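Local atomic coordinates of translation initiation factor eIF-2B (Pyrococcus horikoshii, PDB entry 1VB5), a protein that probably catalyses the exchange of GDP for GTP on initiation factor 2, as a member of the eIF-2B alpha/beta/delta subunit family. Residues Leu2-Lys14 with Lys27-Leu39. Sequence-based numbering, arbitrary orientation.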
loop_
_atom_site.group_PDB
_atom_site.type_symbol
_atom_site.label_atom_id
_atom_site.label_comp_id
_atom_site.label_asym_id
_atom_site.label_seq_id
_atom_site.Cartn_x
_atom_site.Cartn_y
_atom_site.Cartn_z
ATOM N N LEU B 2 -14.227 -7.004 -37.381
ATOM C CA LEU B 2 -15.257 -6.055 -36.865
ATOM C C LEU B 2 -15.058 -4.655 -37.436
ATOM O O LEU B 2 -13.964 -4.306 -37.874
ATOM C CB LEU B 2 -15.195 -5.977 -35.335
ATOM C CG LEU B 2 -15.501 -7.239 -34.526
ATOM C CD1 LEU B 2 -15.335 -6.937 -33.044
ATOM C CD2 LEU B 2 -16.916 -7.714 -34.817
ATOM N N PRO B 3 -16.123 -3.833 -37.432
ATOM C CA PRO B 3 -16.084 -2.460 -37.943
ATOM C C PRO B 3 -14.975 -1.647 -37.278
ATOM O O PRO B 3 -14.500 -1.997 -36.195
ATOM C CB PRO B 3 -17.467 -1.921 -37.588
ATOM C CG PRO B 3 -18.329 -3.141 -37.664
ATOM C CD PRO B 3 -17.480 -4.179 -36.972
ATOM N N GLU B 4 -14.575 -0.558 -37.923
ATOM C CA GLU B 4 -13.524 0.296 -37.385
ATOM C C GLU B 4 -14.008 1.042 -36.145
ATOM O O GLU B 4 -13.264 1.190 -35.174
ATOM C CB GLU B 4 -13.055 1.290 -38.454
ATOM C CG GLU B 4 -11.916 2.201 -38.011
ATOM C CD GLU B 4 -10.766 1.442 -37.366
ATOM O OE1 GLU B 4 -10.302 0.438 -37.951
ATOM O OE2 GLU B 4 -10.322 1.856 -36.273
ATOM N N ARG B 5 -15.252 1.511 -36.178
ATOM C CA ARG B 5 -15.811 2.232 -35.041
ATOM C C ARG B 5 -15.785 1.359 -33.788
ATOM O O ARG B 5 -15.446 1.830 -32.702
ATOM C CB ARG B 5 -17.250 2.662 -35.330
ATOM C CG ARG B 5 -17.390 3.841 -36.281
ATOM C CD ARG B 5 -18.864 4.166 -36.499
ATOM N NE ARG B 5 -19.074 5.378 -37.288
ATOM C CZ ARG B 5 -18.629 5.559 -38.529
ATOM N NH1 ARG B 5 -17.938 4.604 -39.141
ATOM N NH2 ARG B 5 -18.883 6.698 -39.163
ATOM N N VAL B 6 -16.144 0.088 -33.946
ATOM C CA VAL B 6 -16.158 -0.843 -32.824
ATOM C C VAL B 6 -14.741 -1.083 -32.312
ATOM O O VAL B 6 -14.484 -0.987 -31.110
ATOM C CB VAL B 6 -16.785 -2.202 -33.225
ATOM C CG1 VAL B 6 -16.687 -3.188 -32.066
ATOM C CG2 VAL B 6 -18.241 -2.003 -33.622
ATOM N N LEU B 7 -13.826 -1.391 -33.228
ATOM C CA LEU B 7 -12.436 -1.636 -32.865
ATOM C C LEU B 7 -11.813 -0.439 -32.153
ATOM O O LEU B 7 -10.915 -0.602 -31.327
ATOM C CB LEU B 7 -11.608 -1.972 -34.107
ATOM C CG LEU B 7 -11.860 -3.336 -34.748
ATOM C CD1 LEU B 7 -10.954 -3.504 -35.960
ATOM C CD2 LEU B 7 -11.596 -4.438 -33.736
ATOM N N GLU B 8 -12.286 0.763 -32.474
ATOM C CA GLU B 8 -11.747 1.958 -31.844
ATOM C C GLU B 8 -12.263 2.102 -30.417
ATOM O O GLU B 8 -11.554 2.600 -29.543
ATOM C CB GLU B 8 -12.105 3.208 -32.653
ATOM C CG GLU B 8 -11.377 4.461 -32.173
ATOM C CD GLU B 8 -9.866 4.257 -32.078
ATOM O OE1 GLU B 8 -9.238 3.935 -33.113
ATOM O OE2 GLU B 8 -9.307 4.418 -30.969
ATOM N N ILE B 9 -13.499 1.674 -30.182
ATOM C CA ILE B 9 -14.066 1.752 -28.844
ATOM C C ILE B 9 -13.347 0.720 -27.981
ATOM O O ILE B 9 -13.096 0.955 -26.798
ATOM C CB ILE B 9 -15.586 1.457 -28.841
ATOM C CG1 ILE B 9 -16.320 2.474 -29.721
ATOM C CG2 ILE B 9 -16.126 1.528 -27.416
ATOM C CD1 ILE B 9 -17.816 2.227 -29.840
ATOM N N LEU B 10 -13.012 -0.420 -28.580
ATOM C CA LEU B 10 -12.306 -1.470 -27.858
ATOM C C LEU B 10 -10.970 -0.919 -27.360
ATOM O O LEU B 10 -10.566 -1.176 -26.224
ATOM C CB LEU B 10 -12.075 -2.685 -28.763
ATOM C CG LEU B 10 -13.315 -3.520 -29.115
ATOM C CD1 LEU B 10 -12.927 -4.670 -30.035
ATOM C CD2 LEU B 10 -13.945 -4.062 -27.841
ATOM N N ARG B 11 -10.294 -0.152 -28.214
ATOM C CA ARG B 11 -9.014 0.448 -27.854
ATOM C C ARG B 11 -9.221 1.467 -26.739
ATOM O O ARG B 11 -8.489 1.475 -25.750
ATOM C CB ARG B 11 -8.381 1.158 -29.058
ATOM C CG ARG B 11 -8.091 0.267 -30.252
ATOM C CD ARG B 11 -7.266 1.006 -31.304
ATOM N NE ARG B 11 -7.067 0.198 -32.506
ATOM C CZ ARG B 11 -7.885 0.192 -33.556
ATOM N NH1 ARG B 11 -8.968 0.958 -33.569
ATOM N NH2 ARG B 11 -7.624 -0.594 -34.593
ATOM N N GLU B 12 -10.222 2.326 -26.906
ATOM C CA GLU B 12 -10.515 3.354 -25.914
ATOM C C GLU B 12 -10.742 2.748 -24.528
ATOM O O GLU B 12 -10.338 3.319 -23.513
ATOM C CB GLU B 12 -11.740 4.161 -26.343
ATOM C CG GLU B 12 -12.019 5.372 -25.468
ATOM C CD GLU B 12 -13.112 6.264 -26.036
ATOM O OE1 GLU B 12 -13.413 7.306 -25.409
ATOM O OE2 GLU B 12 -13.669 5.925 -27.107
ATOM N N MET B 13 -11.387 1.586 -24.487
ATOM C CA MET B 13 -11.652 0.917 -23.219
ATOM C C MET B 13 -10.347 0.362 -22.659
ATOM O O MET B 13 -10.082 0.446 -21.459
ATOM C CB MET B 13 -12.644 -0.236 -23.415
ATOM C CG MET B 13 -13.974 0.167 -24.042
ATOM S SD MET B 13 -15.155 -1.201 -24.116
ATOM C CE MET B 13 -14.337 -2.280 -25.228
ATOM N N LYS B 14 -9.531 -0.189 -23.552
ATOM C CA LYS B 14 -8.265 -0.796 -23.181
ATOM C C LYS B 14 -7.247 0.156 -22.547
ATOM O O LYS B 14 -6.501 -0.246 -21.652
ATOM C CB LYS B 14 -7.647 -1.471 -24.408
ATOM C CG LYS B 14 -6.628 -2.540 -24.075
ATOM C CD LYS B 14 -7.284 -3.703 -23.341
ATOM C CE LYS B 14 -6.266 -4.773 -22.961
ATOM N NZ LYS B 14 -6.893 -5.896 -22.204
ATOM N N LYS B 27 -19.072 1.706 -22.267
ATOM C CA LYS B 27 -18.367 1.668 -23.543
ATOM C C LYS B 27 -18.628 0.334 -24.236
ATOM O O LYS B 27 -18.739 0.272 -25.461
ATOM C CB LYS B 27 -16.862 1.854 -23.329
ATOM C CG LYS B 27 -16.481 3.155 -22.630
ATOM C CD LYS B 27 -16.851 4.380 -23.453
ATOM C CE LYS B 27 -16.052 4.449 -24.748
ATOM N NZ LYS B 27 -16.333 5.705 -25.504
ATOM N N GLY B 28 -18.718 -0.732 -23.445
ATOM C CA GLY B 28 -18.980 -2.046 -24.003
ATOM C C GLY B 28 -20.339 -2.059 -24.681
ATOM O O GLY B 28 -20.499 -2.611 -25.771
ATOM N N ALA B 29 -21.321 -1.441 -24.028
ATOM C CA ALA B 29 -22.671 -1.363 -24.571
ATOM C C ALA B 29 -22.639 -0.515 -25.840
ATOM O O ALA B 29 -23.322 -0.821 -26.819
ATOM C CB ALA B 29 -23.617 -0.748 -23.549
ATOM N N GLU B 30 -21.840 0.549 -25.813
ATOM C CA GLU B 30 -21.698 1.436 -26.963
ATOM C C GLU B 30 -21.138 0.657 -28.146
ATOM O O GLU B 30 -21.468 0.939 -29.297
ATOM C CB GLU B 30 -20.755 2.597 -26.640
ATOM C CG GLU B 30 -21.371 3.707 -25.808
ATOM C CD GLU B 30 -20.366 4.799 -25.463
ATOM O OE1 GLU B 30 -19.674 5.290 -26.388
ATOM O OE2 GLU B 30 -20.270 5.168 -24.271
ATOM N N ALA B 31 -20.284 -0.320 -27.855
ATOM C CA ALA B 31 -19.684 -1.141 -28.898
ATOM C C ALA B 31 -20.771 -1.926 -29.623
ATOM O O ALA B 31 -20.792 -1.984 -30.854
ATOM C CB ALA B 31 -18.664 -2.097 -28.293
ATOM N N PHE B 32 -21.675 -2.531 -28.858
ATOM C CA PHE B 32 -22.758 -3.305 -29.454
ATOM C C PHE B 32 -23.740 -2.406 -30.203
ATOM O O PHE B 32 -24.248 -2.790 -31.250
ATOM C CB PHE B 32 -23.492 -4.128 -28.389
ATOM C CG PHE B 32 -22.715 -5.322 -27.907
ATOM C CD1 PHE B 32 -21.939 -5.250 -26.753
ATOM C CD2 PHE B 32 -22.745 -6.516 -28.620
ATOM C CE1 PHE B 32 -21.202 -6.352 -26.316
ATOM C CE2 PHE B 32 -22.013 -7.622 -28.194
ATOM C CZ PHE B 32 -21.239 -7.539 -27.038
ATOM N N LEU B 33 -24.002 -1.215 -29.666
ATOM C CA LEU B 33 -24.906 -0.264 -30.310
ATOM C C LEU B 33 -24.310 0.175 -31.640
ATOM O O LEU B 33 -25.033 0.439 -32.604
ATOM C CB LEU B 33 -25.127 0.965 -29.424
ATOM C CG LEU B 33 -26.078 0.795 -28.241
ATOM C CD1 LEU B 33 -26.058 2.051 -27.383
ATOM C CD2 LEU B 33 -27.483 0.521 -28.757
ATOM N N THR B 34 -22.983 0.254 -31.675
ATOM C CA THR B 34 -22.249 0.645 -32.870
ATOM C C THR B 34 -22.311 -0.481 -33.898
ATOM O O THR B 34 -22.501 -0.242 -35.088
ATOM C CB THR B 34 -20.771 0.944 -32.530
ATOM O OG1 THR B 34 -20.702 2.111 -31.700
ATOM C CG2 THR B 34 -19.956 1.171 -33.797
ATOM N N LEU B 35 -22.147 -1.708 -33.423
ATOM C CA LEU B 35 -22.186 -2.880 -34.284
ATOM C C LEU B 35 -23.508 -2.927 -35.061
ATOM O O LEU B 35 -23.541 -3.313 -36.231
ATOM C CB LEU B 35 -22.043 -4.140 -33.431
ATOM C CG LEU B 35 -21.825 -5.470 -34.149
ATOM C CD1 LEU B 35 -20.466 -5.462 -34.824
ATOM C CD2 LEU B 35 -21.909 -6.610 -33.147
ATOM N N ALA B 36 -24.590 -2.521 -34.400
ATOM C CA ALA B 36 -25.923 -2.521 -34.997
ATOM C C ALA B 36 -26.117 -1.483 -36.106
ATOM O O ALA B 36 -27.093 -1.549 -36.854
ATOM C CB ALA B 36 -26.974 -2.312 -33.909
ATOM N N GLU B 37 -25.198 -0.527 -36.211
ATOM C CA GLU B 37 -25.300 0.514 -37.231
ATOM C C GLU B 37 -24.371 0.268 -38.414
ATOM O O GLU B 37 -24.520 0.897 -39.460
ATOM C CB GLU B 37 -24.948 1.881 -36.645
ATOM C CG GLU B 37 -25.667 2.248 -35.367
ATOM C CD GLU B 37 -25.206 3.589 -34.826
ATOM O OE1 GLU B 37 -23.975 3.802 -34.734
ATOM O OE2 GLU B 37 -26.068 4.428 -34.488
ATOM N N GLU B 38 -23.415 -0.640 -38.255
ATOM C CA GLU B 38 -22.449 -0.902 -39.317
ATOM C C GLU B 38 -22.627 -2.187 -40.111
ATOM O O GLU B 38 -22.203 -2.260 -41.264
ATOM C CB GLU B 38 -21.032 -0.886 -38.739
ATOM C CG GLU B 38 -20.676 0.383 -37.989
ATOM C CD GLU B 38 -20.796 1.623 -38.848
ATOM O OE1 GLU B 38 -20.164 1.662 -39.925
ATOM O OE2 GLU B 38 -21.521 2.559 -38.445
ATOM N N LEU B 39 -23.244 -3.201 -39.514
ATOM C CA LEU B 39 -23.402 -4.472 -40.210
ATOM C C LEU B 39 -24.807 -4.822 -40.681
ATOM O O LEU B 39 -25.805 -4.344 -40.137
ATOM C CB LEU B 39 -22.873 -5.608 -39.333
ATOM C CG LEU B 39 -21.396 -5.529 -38.947
ATOM C CD1 LEU B 39 -21.027 -6.746 -38.124
ATOM C CD2 LEU B 39 -20.536 -5.457 -40.196
#
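I9 fits as a knob among K27, E30, A31 and T34 of the facing helix. With CG1 anti to the carbonyl carbon (chi1 -60°), its CD1 is carried alongside T34, 3.4 Å from OG1, while the CG2 branch rests on the backbone oxygen of K27. The T34 hydroxyl can tolerate this apolar neighbour because it donates to the backbone oxygen of E30 one turn back (OG1 to O, 2.8 Å), which also fixes its rotation and leaves the methyl turned to helix 4-14. That methyl, CG2, lies 3.4 Å from R5 CB and also touches V6 CG2; small A31 lets the backbones approach, its CA 5.3 Å from that of V6.

At one end M13 packs CG against K27 CB, a tight 3.4 Å, with SD close to the backbone N of G28. K27, bent at chi2 and chi3, meets the carboxylate end of the extended E12 chain at about a right angle, NZ to OE2 3.1 Å, a salt bridge with a weak hydrogen bond, and reaches E30 more weakly. Were E12 an alanine, the K27 ammonium would probably lose its closer carboxylate, keep the weak E30 bond and be freer to swing. At the other end the rigid P3 ring, at the N-cap, slides past E38 CB and meets L35 and L39. The R5 guanidinium lies nearly parallel to the E38 carboxylate (planes 8° apart), with OE2 over one face; NH1 to OE1 (3.8 Å) is a long salt bridge of charges alone.

Helices 4-14 and 21-38 thus form an antiparallel helical hairpin (axes of 4-14 and 27-38 8.9 Å apart, at 171°) in the helical N-terminal part of the chain, where helix 41-58 touches both.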